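Local coordinates for protein phosphonate monoester hydrolase (Ruegeria pomeroyi, PDB 4UPK) that is a hydrolase of the sulfatase family, within the alkaline phosphatase clan, found here as an assembly of four chains, at residues Y94-R99 / F432-I437; L246-P251 / L314-E319; P278-A283 / K360-D365; T308-Y313 / E350-R355; A458-R463 / R507-H512. All coordinates share one frame; numbering follows the deposited sequence.

How the contacts relate
Contacts 1, 3 and 5 gather round the four-stranded antiparallel sheet, while contacts 2 and 4 lie one after the other on helix 303-333, their centres 13 Å apart. Contacts 1 and 5 use the neighbouring strands 431-436 and 458-463; their centres are 11 Å apart, and both reach the second subunit. Contact 3 joins the two groups. Its Asp365 makes a salt bridge with Arg463 of contact 5 and its Met361 packs on Leu435 of contact 1, whereas its Thr362 and Tyr364 touch Met351 of contact 4. Contacts 2 and 5 are farthest apart, about 37 Å between centres, on opposite sides of the chain's centre.

Contact 1. Residues Y94-R99 / F432-I437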
# COMPACT_ATOMS: atom_id res chain seq x y z
N TYR A 94 -1.03 20.56 14.27
CA TYR A 94 -0.88 21.93 13.77
C TYR A 94 -0.77 21.83 12.22
O TYR A 94 -0.35 20.80 11.71
CB TYR A 94 0.40 22.57 14.34
CG TYR A 94 0.33 22.89 15.81
CD1 TYR A 94 -0.48 23.92 16.29
CD2 TYR A 94 1.16 22.25 16.73
CE1 TYR A 94 -0.52 24.25 17.64
CE2 TYR A 94 1.11 22.55 18.09
CZ TYR A 94 0.28 23.56 18.54
OH TYR A 94 0.22 23.83 19.89
N ALA A 95 -1.18 22.88 11.50
CA ALA A 95 -1.09 22.97 10.05
C ALA A 95 0.36 22.77 9.58
O ALA A 95 0.53 22.27 8.48
CB ALA A 95 -1.63 24.32 9.58
N MET A 96 1.39 23.15 10.42
CA MET A 96 2.83 22.97 10.11
C MET A 96 3.19 21.49 10.02
O MET A 96 4.15 21.13 9.36
CB MET A 96 3.77 23.75 11.06
CG MET A 96 3.66 23.40 12.54
SD MET A 96 4.65 24.52 13.56
CE MET A 96 4.22 23.92 15.17
N ASN A 97 2.37 20.65 10.64
CA ASN A 97 2.54 19.21 10.64
C ASN A 97 1.62 18.49 9.64
O ASN A 97 2.12 17.67 8.83
CB ASN A 97 2.41 18.66 12.06
CG ASN A 97 3.58 19.06 12.92
OD1 ASN A 97 4.69 19.27 12.43
ND2 ASN A 97 3.38 19.20 14.21
N HIS A 98 0.30 18.80 9.66
CA HIS A 98 -0.63 18.11 8.75
C HIS A 98 -0.47 18.52 7.27
O HIS A 98 -0.72 17.73 6.36
CB HIS A 98 -2.08 18.13 9.27
CG HIS A 98 -2.78 19.46 9.29
ND1 HIS A 98 -2.92 20.21 8.15
CD2 HIS A 98 -3.48 20.05 10.28
CE1 HIS A 98 -3.69 21.24 8.48
NE2 HIS A 98 -4.04 21.19 9.76
N ARG A 99 -0.01 19.77 7.07
CA ARG A 99 0.33 20.41 5.80
C ARG A 99 -0.79 20.67 4.78
O ARG A 99 -0.52 21.08 3.66
CB ARG A 99 1.66 19.86 5.20
CG ARG A 99 2.91 20.13 6.08
CD ARG A 99 3.33 21.61 6.22
NE ARG A 99 3.79 22.16 4.94
CZ ARG A 99 3.66 23.42 4.57
NH1 ARG A 99 3.13 24.31 5.39
NH2 ARG A 99 4.12 23.82 3.40
N PHE A 432 -1.32 29.09 19.84
CA PHE A 432 -0.63 29.25 18.57
C PHE A 432 -1.57 28.99 17.36
O PHE A 432 -2.25 27.95 17.30
CB PHE A 432 0.58 28.28 18.57
CG PHE A 432 1.42 28.29 17.33
CD1 PHE A 432 2.47 29.20 17.19
CD2 PHE A 432 1.21 27.36 16.32
CE1 PHE A 432 3.27 29.19 16.06
CE2 PHE A 432 2.02 27.34 15.20
CZ PHE A 432 3.03 28.27 15.06
N SER A 433 -1.56 29.90 16.39
CA SER A 433 -2.34 29.79 15.16
C SER A 433 -1.48 30.04 13.93
O SER A 433 -0.48 30.72 14.02
CB SER A 433 -3.55 30.73 15.16
OG SER A 433 -4.37 30.48 16.29
N GLU A 434 -1.87 29.48 12.79
CA GLU A 434 -1.18 29.63 11.52
C GLU A 434 -2.15 29.99 10.39
O GLU A 434 -3.34 29.65 10.44
CB GLU A 434 -0.44 28.34 11.15
CG GLU A 434 0.76 28.01 12.02
CD GLU A 434 1.45 26.74 11.59
OE1 GLU A 434 2.27 26.79 10.64
OE2 GLU A 434 1.07 25.66 12.10
N LEU A 435 -1.63 30.64 9.35
CA LEU A 435 -2.40 31.00 8.17
C LEU A 435 -1.47 30.93 6.99
O LEU A 435 -0.26 30.97 7.16
CB LEU A 435 -3.00 32.44 8.33
CG LEU A 435 -4.10 32.88 7.35
CD1 LEU A 435 -5.45 32.25 7.69
CD2 LEU A 435 -4.25 34.40 7.36
N ASP A 436 -2.02 30.72 5.79
CA ASP A 436 -1.22 30.70 4.58
C ASP A 436 -1.88 31.67 3.62
O ASP A 436 -3.06 31.49 3.28
CB ASP A 436 -1.07 29.29 3.97
CG ASP A 436 0.02 29.27 2.90
OD1 ASP A 436 -0.18 29.87 1.83
OD2 ASP A 436 1.11 28.74 3.18
N ILE A 437 -1.13 32.74 3.26
CA ILE A 437 -1.56 33.82 2.38
C ILE A 437 -1.03 33.70 0.93
O ILE A 437 -0.91 34.70 0.23
CB ILE A 437 -1.42 35.25 3.02
CG1 ILE A 437 0.04 35.59 3.37
CG2 ILE A 437 -2.36 35.40 4.22
CD1 ILE A 437 0.28 36.99 3.63
O HOH W 1 -1.42 25.29 13.41
O HOH W 2 2.19 27.12 5.19
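Met96 and Glu434 meet where the first turn of the short helix 95-98 faces strand 431-436, an outer strand of the chain's four-stranded antiparallel sheet. The Glu434 chain runs extended beyond CG and brings its carboxylate to the backbone N-H groups at the start of this helix, whose N-cap is Tyr94. Met96 N donates to Glu434 OE2 over 3.0 Å on the syn side, although the bond is bent (136° at the hydrogen). A water takes the Ala95 N-H and donates to the same OE2, so one oxygen serves two neighbouring amides. With chi1 at 59°, Met96 CG is wedged between its own backbone N and carbonyl carbon, and its chain then stretches past the carboxylate. Met96 SD stops 5.2 Å from the Phe432 ring centroid in an oblique Met-aromatic contact. Phe432 turns its edge to the face of Tyr94, a T-shaped pair with planes at 88° and centroids 5.5 Å apart; the Tyr94 hydroxyl bonds to Glu390. Arg99, reaching Asp518 of the second subunit through NE, uses NH1 to hold a second water, which donates to Asp436 OD2 over 2.8 Å.

Contact 2. Residues L246-P251 / L314-E319; sequences LVAPAP and LGLATE
Leu246 opens the contact by setting its CD2 methyl against CD1 of Leu316, 4.0 Å away, the two side chains meeting at a slant. Its side chain also lies on Leu309 and Val312, one to two turns earlier on the same helix. Val247 points its side chain away and takes part through its carbonyl: Val247 O lies 3.3 Å from Leu316 CD2 and 3.6 Å from Leu316 CD1, so both methyls of the leucine lie against one oxygen. A chi1 of -72° puts CG beside the backbone N of Leu316, and chi2 then turns both methyls to the carbonyl. Ala248 turns its methyl to the helix, CB 3.8 Å from Leu316 CD2. These residues belong to an extended connection after strand 234-239 of the large mixed sheet, laid across helix 303-333, the long helix that leads to strand 340-346 of that sheet in this alkaline phosphatase-like alpha/beta fold. Backbone bonds from Leu246 to Phe292 and from Ala248 to Ala205 tie the connection to other loops. Pro249 then turns its ring carbons to the carboxylate of Glu319, with CG 3.5 Å from OE2 and CD 3.7 Å from OE1. Glu319, its chain extended, comes to meet the ring from the opposite direction, and its OE2 is hydrogen-bonded to Ser212 OG.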
# COMPACT_ATOMS: atom_id res chain seq x y z
N LEU A 246 -25.38 34.94 3.35
CA LEU A 246 -26.24 35.31 4.46
C LEU A 246 -27.70 35.53 4.07
O LEU A 246 -28.04 36.51 3.39
CB LEU A 246 -25.69 36.52 5.26
CG LEU A 246 -24.36 36.30 6.01
CD1 LEU A 246 -23.90 37.61 6.64
CD2 LEU A 246 -24.50 35.22 7.10
N VAL A 247 -28.54 34.58 4.46
CA VAL A 247 -29.98 34.56 4.27
C VAL A 247 -30.56 33.70 5.38
O VAL A 247 -29.99 32.65 5.69
CB VAL A 247 -30.43 34.15 2.82
CG1 VAL A 247 -30.10 32.69 2.47
CG2 VAL A 247 -31.89 34.49 2.57
N ALA A 248 -31.66 34.15 6.00
CA ALA A 248 -32.32 33.41 7.07
C ALA A 248 -33.80 33.22 6.76
O ALA A 248 -34.43 34.14 6.23
CB ALA A 248 -32.14 34.12 8.41
N PRO A 249 -34.37 32.01 7.03
CA PRO A 249 -35.81 31.84 6.78
C PRO A 249 -36.66 32.59 7.82
O PRO A 249 -36.17 32.86 8.92
CB PRO A 249 -35.98 30.32 6.86
CG PRO A 249 -34.98 29.90 7.87
CD PRO A 249 -33.79 30.80 7.66
N ALA A 250 -37.90 32.98 7.45
CA ALA A 250 -38.84 33.68 8.35
C ALA A 250 -39.08 32.81 9.62
O ALA A 250 -39.26 31.60 9.47
CB ALA A 250 -40.16 33.96 7.63
N PRO A 251 -39.01 33.35 10.86
CA PRO A 251 -38.89 34.77 11.26
C PRO A 251 -37.48 35.27 11.58
O PRO A 251 -37.32 36.43 11.99
CB PRO A 251 -39.75 34.81 12.51
CG PRO A 251 -39.47 33.49 13.18
CD PRO A 251 -39.28 32.50 12.04
N LEU A 314 -26.72 36.60 13.27
CA LEU A 314 -27.21 36.29 14.61
C LEU A 314 -28.52 35.50 14.58
O LEU A 314 -28.70 34.61 15.41
CB LEU A 314 -27.35 37.56 15.47
CG LEU A 314 -26.08 38.38 15.77
CD1 LEU A 314 -26.44 39.69 16.45
CD2 LEU A 314 -25.09 37.58 16.64
N GLY A 315 -29.38 35.77 13.60
CA GLY A 315 -30.65 35.06 13.40
C GLY A 315 -30.45 33.60 13.00
O GLY A 315 -31.16 32.74 13.50
N LEU A 316 -29.43 33.32 12.16
CA LEU A 316 -29.01 31.97 11.73
C LEU A 316 -28.41 31.17 12.89
O LEU A 316 -28.65 29.95 12.97
CB LEU A 316 -28.03 32.02 10.55
CG LEU A 316 -28.62 32.43 9.19
CD1 LEU A 316 -27.48 32.78 8.20
CD2 LEU A 316 -29.52 31.35 8.64
N ALA A 317 -27.65 31.83 13.79
CA ALA A 317 -27.07 31.24 15.01
C ALA A 317 -28.23 30.83 15.96
O ALA A 317 -28.22 29.72 16.48
CB ALA A 317 -26.14 32.22 15.69
N THR A 318 -29.26 31.68 16.13
CA THR A 318 -30.45 31.35 16.93
C THR A 318 -31.19 30.10 16.33
O THR A 318 -31.56 29.21 17.07
CB THR A 318 -31.30 32.63 17.18
OG1 THR A 318 -30.56 33.48 18.06
CG2 THR A 318 -32.69 32.33 17.82
N GLU A 319 -31.33 30.02 14.99
CA GLU A 319 -31.95 28.87 14.35
C GLU A 319 -31.11 27.59 14.54
O GLU A 319 -31.67 26.53 14.78
CB GLU A 319 -32.26 29.14 12.87
CG GLU A 319 -33.09 28.02 12.22
CD GLU A 319 -33.07 28.02 10.70
OE1 GLU A 319 -32.16 28.65 10.12
OE2 GLU A 319 -33.99 27.42 10.09

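Contact 3. Residues P278-A283 / K360-D365; sequences PFFGPA and KMTVYD
The Phe280 ring is covered on both faces: Tyr364 lies over one and CD1 of the preceding Phe279 over the other. The Phe280 and Tyr364 planes are nearly parallel, 2° apart, with centroids separated by 4.7 Å, but they are displaced sidelong, with little ring-on-ring overlap. What sits over the Phe280 face is therefore mainly the phenol end of the tyrosine, its OH 3.3 Å from Phe280 CE2. At the edge of Phe280, near its plane, Thr362 OG1 comes within 3.5 Å of CE1. Phe279 in turn presents its own edge to the backbone, CZ lying 3.8 Å from Thr362 CA. Its chi1 of 164° carries the ring away from its own backbone N and toward the 360-365 loop; the ring also stacks with Trp446 of helix 445-450.

Val363 divides its two methyls between the rings: CG2 touches Phe280 CZ at 3.6 Å, and CG1 touches Phe279 CZ at 4.0 Å. Met479 of strand 479-482 packs on all three of these side chains, and Arg355 makes a cation-pi contact with Tyr364.

The polar link is a water that donates to the carbonyls of both Ala283 and Met361, 2.7 Å from Met361 O. Ala283 CB adds a looser contact with that same carbonyl. The arrangement is an aromatic cluster at the start of helix 280-286, packed on the irregular connection between strands 340-346 and 372-375 of the large mixed sheet, which bends in an inverse gamma turn centred on Met361.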
# COMPACT_ATOMS: atom_id res chain seq x y z
N PRO A 278 0.72 46.68 6.51
CA PRO A 278 0.30 46.53 5.10
C PRO A 278 -0.53 45.28 4.76
O PRO A 278 -1.22 45.32 3.74
CB PRO A 278 1.63 46.50 4.36
CG PRO A 278 2.57 47.22 5.24
CD PRO A 278 2.18 46.82 6.61
N PHE A 279 -0.44 44.20 5.56
CA PHE A 279 -1.17 42.93 5.43
C PHE A 279 -2.70 43.15 5.33
O PHE A 279 -3.39 42.38 4.66
CB PHE A 279 -0.86 42.02 6.66
CG PHE A 279 -1.81 40.85 6.88
CD1 PHE A 279 -2.97 41.00 7.63
CD2 PHE A 279 -1.56 39.62 6.28
CE1 PHE A 279 -3.86 39.94 7.79
CE2 PHE A 279 -2.46 38.55 6.44
CZ PHE A 279 -3.59 38.72 7.20
N PHE A 280 -3.20 44.17 6.06
CA PHE A 280 -4.61 44.55 6.17
C PHE A 280 -5.21 45.22 4.96
O PHE A 280 -6.44 45.30 4.85
CB PHE A 280 -4.88 45.32 7.47
CG PHE A 280 -4.57 44.51 8.70
CD1 PHE A 280 -5.26 43.34 8.98
CD2 PHE A 280 -3.56 44.91 9.57
CE1 PHE A 280 -4.94 42.58 10.10
CE2 PHE A 280 -3.28 44.17 10.71
CZ PHE A 280 -3.95 42.99 10.96
N GLY A 281 -4.35 45.68 4.05
CA GLY A 281 -4.73 46.22 2.75
C GLY A 281 -5.43 45.11 2.01
O GLY A 281 -6.66 45.13 1.90
N PRO A 282 -4.68 44.04 1.61
CA PRO A 282 -5.32 42.88 0.96
C PRO A 282 -6.35 42.15 1.83
O PRO A 282 -7.33 41.64 1.30
CB PRO A 282 -4.13 41.97 0.62
CG PRO A 282 -2.95 42.90 0.54
CD PRO A 282 -3.21 43.86 1.65
N ALA A 283 -6.14 42.13 3.16
CA ALA A 283 -7.03 41.49 4.13
C ALA A 283 -8.40 42.17 4.25
O ALA A 283 -9.39 41.46 4.37
CB ALA A 283 -6.34 41.37 5.48
N LYS A 360 -12.47 35.13 7.75
CA LYS A 360 -11.44 34.66 8.68
C LYS A 360 -10.00 34.67 8.11
O LYS A 360 -9.11 34.16 8.78
CB LYS A 360 -11.86 33.30 9.28
CG LYS A 360 -12.10 32.17 8.28
CD LYS A 360 -13.41 32.26 7.57
CE LYS A 360 -13.62 31.05 6.73
NZ LYS A 360 -14.60 31.32 5.66
N MET A 361 -9.77 35.26 6.91
CA MET A 361 -8.42 35.39 6.30
C MET A 361 -7.72 36.65 6.84
O MET A 361 -7.52 37.64 6.13
CB MET A 361 -8.45 35.35 4.76
CG MET A 361 -8.67 33.95 4.18
SD MET A 361 -7.36 32.71 4.47
CE MET A 361 -6.03 33.40 3.47
N THR A 362 -7.41 36.61 8.15
CA THR A 362 -6.78 37.68 8.92
C THR A 362 -6.05 37.09 10.14
O THR A 362 -5.99 35.86 10.29
CB THR A 362 -7.80 38.80 9.26
OG1 THR A 362 -7.10 39.89 9.83
CG2 THR A 362 -8.90 38.33 10.20
N VAL A 363 -5.51 37.97 11.01
CA VAL A 363 -4.71 37.62 12.19
C VAL A 363 -5.37 38.02 13.52
O VAL A 363 -4.81 37.71 14.57
CB VAL A 363 -3.24 38.14 12.07
CG1 VAL A 363 -2.54 37.55 10.85
CG2 VAL A 363 -3.19 39.67 12.04
N TYR A 364 -6.52 38.73 13.47
CA TYR A 364 -7.22 39.13 14.69
C TYR A 364 -7.97 37.97 15.33
O TYR A 364 -8.45 37.08 14.61
CB TYR A 364 -8.14 40.37 14.48
CG TYR A 364 -7.39 41.63 14.11
CD1 TYR A 364 -6.33 42.09 14.90
CD2 TYR A 364 -7.74 42.37 12.98
CE1 TYR A 364 -5.65 43.26 14.58
CE2 TYR A 364 -7.08 43.56 12.67
CZ TYR A 364 -6.03 44.00 13.47
OH TYR A 364 -5.35 45.15 13.14
N ASP A 365 -8.05 37.99 16.67
CA ASP A 365 -8.66 36.97 17.52
C ASP A 365 -10.07 36.53 17.12
O ASP A 365 -10.35 35.33 17.19
CB ASP A 365 -8.58 37.34 19.02
CG ASP A 365 -7.18 37.29 19.61
OD1 ASP A 365 -6.26 36.73 18.95
OD2 ASP A 365 -7.00 37.77 20.74
O HOH W 3 -9.41 39.01 4.76

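Contact 4. Residues T308-Y313 / E350-R355; sequences TLRAVY and EMLGDR
Arg310 reaches from helix 303-333 to the carbonyl of Leu352, giving it a hydrogen bond of 2.8 Å from NH1. The N-H points fairly straight at the oxygen (155°) and within the guanidinium plane, although the donor stands 29° off the carbonyl plane. A bend at chi3 (66°) swings the guanidinium group round so that its NH1 edge meets this oxygen. NH1 also gives a hydrogen bond to a water, which donates onward to Asp354 OD1 over 2.7 Å; the direct salt bridge from Arg310 NH1 to that oxygen is long, at 3.8 Å. NH2 is satisfied by Pro262 O.

Asp354 is engaged at both carboxylate oxygens, OD1 taking the Ala265 N-H as well as the water and OD2 making a salt bridge with Arg45. The accepting carbonyl lies in a type I' beta turn from Met351 to Asp354, in the connection that follows strand 340-346 of the large mixed sheet of this alkaline phosphatase-like fold. Asp354 N closes the turn on Met351 O at 3.1 Å. Leu352 N, inside the turn, donates to Glu350 OE2 over 2.9 Å on the anti side, and that oxygen also receives Gly359 N; two amides thus grip this one oxygen of the buried Glu350.

Between these polar groups the Leu352 side chain packs against the helix. CD1 lies over one face of the Tyr313 ring, 3.7 Å from its centroid, in a CH-pi contact, while CG rests on the aliphatic part of Arg310, 3.7 Å from its CG. The Tyr313 hydroxyl is hydrogen-bonded to Gln43 O and Arg45 N.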
# COMPACT_ATOMS: atom_id res chain seq x y z
N THR A 308 -27.20 44.93 9.02
CA THR A 308 -28.20 44.01 8.47
C THR A 308 -27.63 42.61 8.36
O THR A 308 -28.26 41.66 8.84
CB THR A 308 -28.81 44.58 7.17
OG1 THR A 308 -29.38 45.87 7.46
CG2 THR A 308 -29.89 43.70 6.60
N LEU A 309 -26.42 42.49 7.79
CA LEU A 309 -25.67 41.25 7.66
C LEU A 309 -25.42 40.65 9.04
O LEU A 309 -25.57 39.45 9.22
CB LEU A 309 -24.32 41.54 6.96
CG LEU A 309 -24.27 41.27 5.46
CD1 LEU A 309 -25.04 42.32 4.67
CD2 LEU A 309 -22.84 41.19 4.99
N ARG A 310 -25.05 41.51 10.01
CA ARG A 310 -24.80 41.17 11.41
C ARG A 310 -26.06 40.62 12.08
O ARG A 310 -25.98 39.58 12.75
CB ARG A 310 -24.21 42.39 12.15
CG ARG A 310 -22.73 42.57 11.88
CD ARG A 310 -22.15 43.92 12.28
NE ARG A 310 -22.15 44.17 13.72
CZ ARG A 310 -21.19 43.78 14.57
NH1 ARG A 310 -20.14 43.11 14.12
NH2 ARG A 310 -21.28 44.07 15.86
N ALA A 311 -27.25 41.24 11.83
CA ALA A 311 -28.55 40.79 12.34
C ALA A 311 -28.97 39.43 11.70
O ALA A 311 -29.53 38.59 12.41
CB ALA A 311 -29.62 41.84 12.09
N VAL A 312 -28.70 39.24 10.39
CA VAL A 312 -29.01 38.00 9.66
C VAL A 312 -28.17 36.84 10.21
O VAL A 312 -28.72 35.77 10.47
CB VAL A 312 -28.89 38.18 8.11
CG1 VAL A 312 -28.97 36.83 7.38
CG2 VAL A 312 -29.96 39.15 7.59
N TYR A 313 -26.86 37.08 10.41
CA TYR A 313 -25.89 36.14 10.99
C TYR A 313 -26.34 35.66 12.38
O TYR A 313 -26.33 34.45 12.63
CB TYR A 313 -24.50 36.82 11.07
CG TYR A 313 -23.45 36.04 11.83
CD1 TYR A 313 -23.29 36.20 13.21
CD2 TYR A 313 -22.58 35.19 11.17
CE1 TYR A 313 -22.31 35.50 13.91
CE2 TYR A 313 -21.59 34.48 11.86
CZ TYR A 313 -21.46 34.65 13.23
OH TYR A 313 -20.48 33.97 13.93
N GLU A 350 -15.37 34.62 12.71
CA GLU A 350 -15.89 35.48 11.66
C GLU A 350 -15.64 36.90 12.11
O GLU A 350 -16.04 37.23 13.22
CB GLU A 350 -17.42 35.22 11.55
CG GLU A 350 -18.20 36.12 10.60
CD GLU A 350 -17.55 36.39 9.26
OE1 GLU A 350 -17.30 35.41 8.53
OE2 GLU A 350 -17.20 37.56 8.99
N MET A 351 -14.98 37.75 11.28
CA MET A 351 -14.72 39.17 11.63
C MET A 351 -16.01 39.97 11.79
O MET A 351 -16.11 40.76 12.72
CB MET A 351 -13.76 39.84 10.65
CG MET A 351 -12.35 39.30 10.78
SD MET A 351 -11.63 39.36 12.45
CE MET A 351 -11.44 41.18 12.68
N LEU A 352 -17.00 39.72 10.91
CA LEU A 352 -18.33 40.31 10.95
C LEU A 352 -18.33 41.86 10.90
O LEU A 352 -19.14 42.53 11.55
CB LEU A 352 -19.10 39.76 12.16
CG LEU A 352 -20.59 39.58 12.01
CD1 LEU A 352 -20.92 38.42 11.09
CD2 LEU A 352 -21.25 39.41 13.37
N GLY A 353 -17.42 42.42 10.10
CA GLY A 353 -17.31 43.86 9.94
C GLY A 353 -16.26 44.47 10.84
O GLY A 353 -15.86 45.62 10.63
N ASP A 354 -15.82 43.71 11.88
CA ASP A 354 -14.79 44.16 12.81
C ASP A 354 -13.53 44.45 12.03
O ASP A 354 -13.16 43.65 11.17
CB ASP A 354 -14.50 43.10 13.90
CG ASP A 354 -15.50 43.02 15.04
OD1 ASP A 354 -16.52 43.74 14.99
OD2 ASP A 354 -15.28 42.23 15.98
N ARG A 355 -12.90 45.62 12.30
CA ARG A 355 -11.64 46.07 11.68
C ARG A 355 -11.73 46.22 10.15
O ARG A 355 -10.76 45.95 9.44
CB ARG A 355 -10.45 45.16 12.10
CG ARG A 355 -10.41 44.78 13.59
CD ARG A 355 -10.44 46.00 14.51
NE ARG A 355 -9.30 46.89 14.25
CZ ARG A 355 -8.10 46.76 14.81
NH1 ARG A 355 -7.87 45.80 15.70
NH2 ARG A 355 -7.13 47.60 14.50
O HOH W 4 -18.68 43.08 16.52

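Contact 5. Residues A458-R463 / R507-H512; sequences AVAILR and RQMLRH
Met509 and Leu462 carry most of the apolar contact between strand 458-463 and helix 499-515, each packing against the other's backbone. The Met509 chain leaves the helix extended, CG opposite its backbone N (chi1 -177°), and then bends at chi3 (-85°), which lays the terminal methyl along the strand. Its SD touches Ala460 CB at 3.7 Å, and CE lies 3.9 Å from Leu462 CB. In return Leu462 sends CD1 to the helix backbone, 3.8 Å from Met509 CA, with Gln508 CG alongside that methyl at 4.1 Å.

Side chain also meets polar backbone: Met509 CE approaches Ala460 O to 3.4 Å and packs against the amides of Ile461 and Leu462. No hydrogen bond joins the two segments; the strand's backbone bonds to its neighbours in the sheet, as Ala460 with Glu471 and Ile461 with Ser433.

Charged groups lead outward. Arg507 makes a salt bridge with Glu471 of the second subunit, and Arg511 donates to Phe472 O of that second subunit.

Helix and strand axes approach to 9.3 Å and run at 113°, so the helix lies across the strand. Strand 458-463 is an inner strand of the antiparallel sheet, between 431-436 and 467-472. Ala460 and Leu462 face helix 499-515, while Val459 and Ile461 turn to Val363 in the connection between strands 340-346 and 372-375.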
# COMPACT_ATOMS: atom_id res chain seq x y z
N ALA A 458 3.25 31.45 4.64
CA ALA A 458 2.94 31.20 6.05
C ALA A 458 3.00 32.39 6.99
O ALA A 458 3.92 33.21 6.96
CB ALA A 458 3.76 30.05 6.58
N VAL A 459 1.98 32.47 7.85
CA VAL A 459 1.81 33.46 8.90
C VAL A 459 1.65 32.64 10.19
O VAL A 459 1.07 31.54 10.16
CB VAL A 459 0.58 34.38 8.67
CG1 VAL A 459 0.64 35.59 9.59
CG2 VAL A 459 0.48 34.84 7.21
N ALA A 460 2.21 33.14 11.30
CA ALA A 460 2.11 32.51 12.61
C ALA A 460 1.71 33.55 13.65
O ALA A 460 2.13 34.71 13.56
CB ALA A 460 3.41 31.84 12.98
N ILE A 461 0.82 33.14 14.60
CA ILE A 461 0.29 33.98 15.69
C ILE A 461 0.58 33.30 17.05
O ILE A 461 0.30 32.11 17.21
CB ILE A 461 -1.25 34.26 15.51
CG1 ILE A 461 -1.59 34.85 14.10
CG2 ILE A 461 -1.81 35.12 16.66
CD1 ILE A 461 -2.90 34.41 13.52
N LEU A 462 1.13 34.05 18.02
CA LEU A 462 1.37 33.55 19.37
C LEU A 462 0.62 34.45 20.37
O LEU A 462 0.91 35.64 20.44
CB LEU A 462 2.88 33.44 19.72
CG LEU A 462 3.20 32.72 21.04
CD1 LEU A 462 4.35 31.76 20.88
CD2 LEU A 462 3.48 33.71 22.17
N ARG A 463 -0.33 33.89 21.11
CA ARG A 463 -1.14 34.63 22.08
C ARG A 463 -0.64 34.36 23.47
O ARG A 463 -0.88 33.30 24.02
CB ARG A 463 -2.64 34.32 21.97
CG ARG A 463 -3.22 34.65 20.60
CD ARG A 463 -4.63 34.16 20.46
NE ARG A 463 -5.03 34.12 19.06
CZ ARG A 463 -4.91 33.06 18.27
NH1 ARG A 463 -4.44 31.92 18.75
NH2 ARG A 463 -5.27 33.13 16.99
N ARG A 507 11.28 34.41 20.10
CA ARG A 507 12.08 33.23 20.50
C ARG A 507 11.15 32.15 21.02
O ARG A 507 11.32 30.96 20.69
CB ARG A 507 13.18 33.58 21.51
CG ARG A 507 14.06 32.39 21.96
CD ARG A 507 15.54 32.72 22.16
NE ARG A 507 15.76 34.14 22.45
CZ ARG A 507 16.47 34.95 21.69
NH1 ARG A 507 17.11 34.49 20.62
NH2 ARG A 507 16.56 36.24 21.99
N GLN A 508 10.12 32.57 21.77
CA GLN A 508 9.06 31.69 22.26
C GLN A 508 8.31 31.05 21.07
O GLN A 508 8.00 29.86 21.12
CB GLN A 508 8.10 32.49 23.16
CG GLN A 508 7.10 31.65 23.92
CD GLN A 508 6.63 32.32 25.18
OE1 GLN A 508 6.53 33.55 25.26
NE2 GLN A 508 6.32 31.50 26.18
N MET A 509 8.06 31.82 20.00
CA MET A 509 7.43 31.33 18.76
C MET A 509 8.35 30.37 18.01
O MET A 509 7.87 29.36 17.49
CB MET A 509 7.00 32.50 17.85
CG MET A 509 6.29 32.03 16.59
SD MET A 509 5.84 33.32 15.42
CE MET A 509 4.24 33.83 16.12
N LEU A 510 9.67 30.71 17.93
CA LEU A 510 10.69 29.88 17.30
C LEU A 510 10.75 28.53 18.02
O LEU A 510 10.66 27.48 17.37
CB LEU A 510 12.09 30.58 17.32
CG LEU A 510 13.28 29.76 16.78
CD1 LEU A 510 13.20 29.60 15.26
CD2 LEU A 510 14.58 30.41 17.11
N ARG A 511 10.82 28.55 19.35
CA ARG A 511 10.86 27.34 20.19
C ARG A 511 9.61 26.47 20.00
O ARG A 511 9.76 25.25 19.98
CB ARG A 511 11.04 27.68 21.67
CG ARG A 511 12.44 28.15 22.01
CD ARG A 511 12.70 28.01 23.50
NE ARG A 511 14.10 28.24 23.85
CZ ARG A 511 14.53 29.24 24.61
NH1 ARG A 511 13.66 30.08 25.16
NH2 ARG A 511 15.82 29.36 24.89
N HIS A 512 8.41 27.08 19.87
CA HIS A 512 7.16 26.35 19.66
C HIS A 512 7.21 25.50 18.38
O HIS A 512 6.81 24.33 18.41
CB HIS A 512 5.93 27.29 19.65
CG HIS A 512 4.63 26.55 19.44
ND1 HIS A 512 3.97 25.94 20.47
CD2 HIS A 512 3.97 26.28 18.29
CE1 HIS A 512 2.92 25.34 19.94
NE2 HIS A 512 2.87 25.52 18.63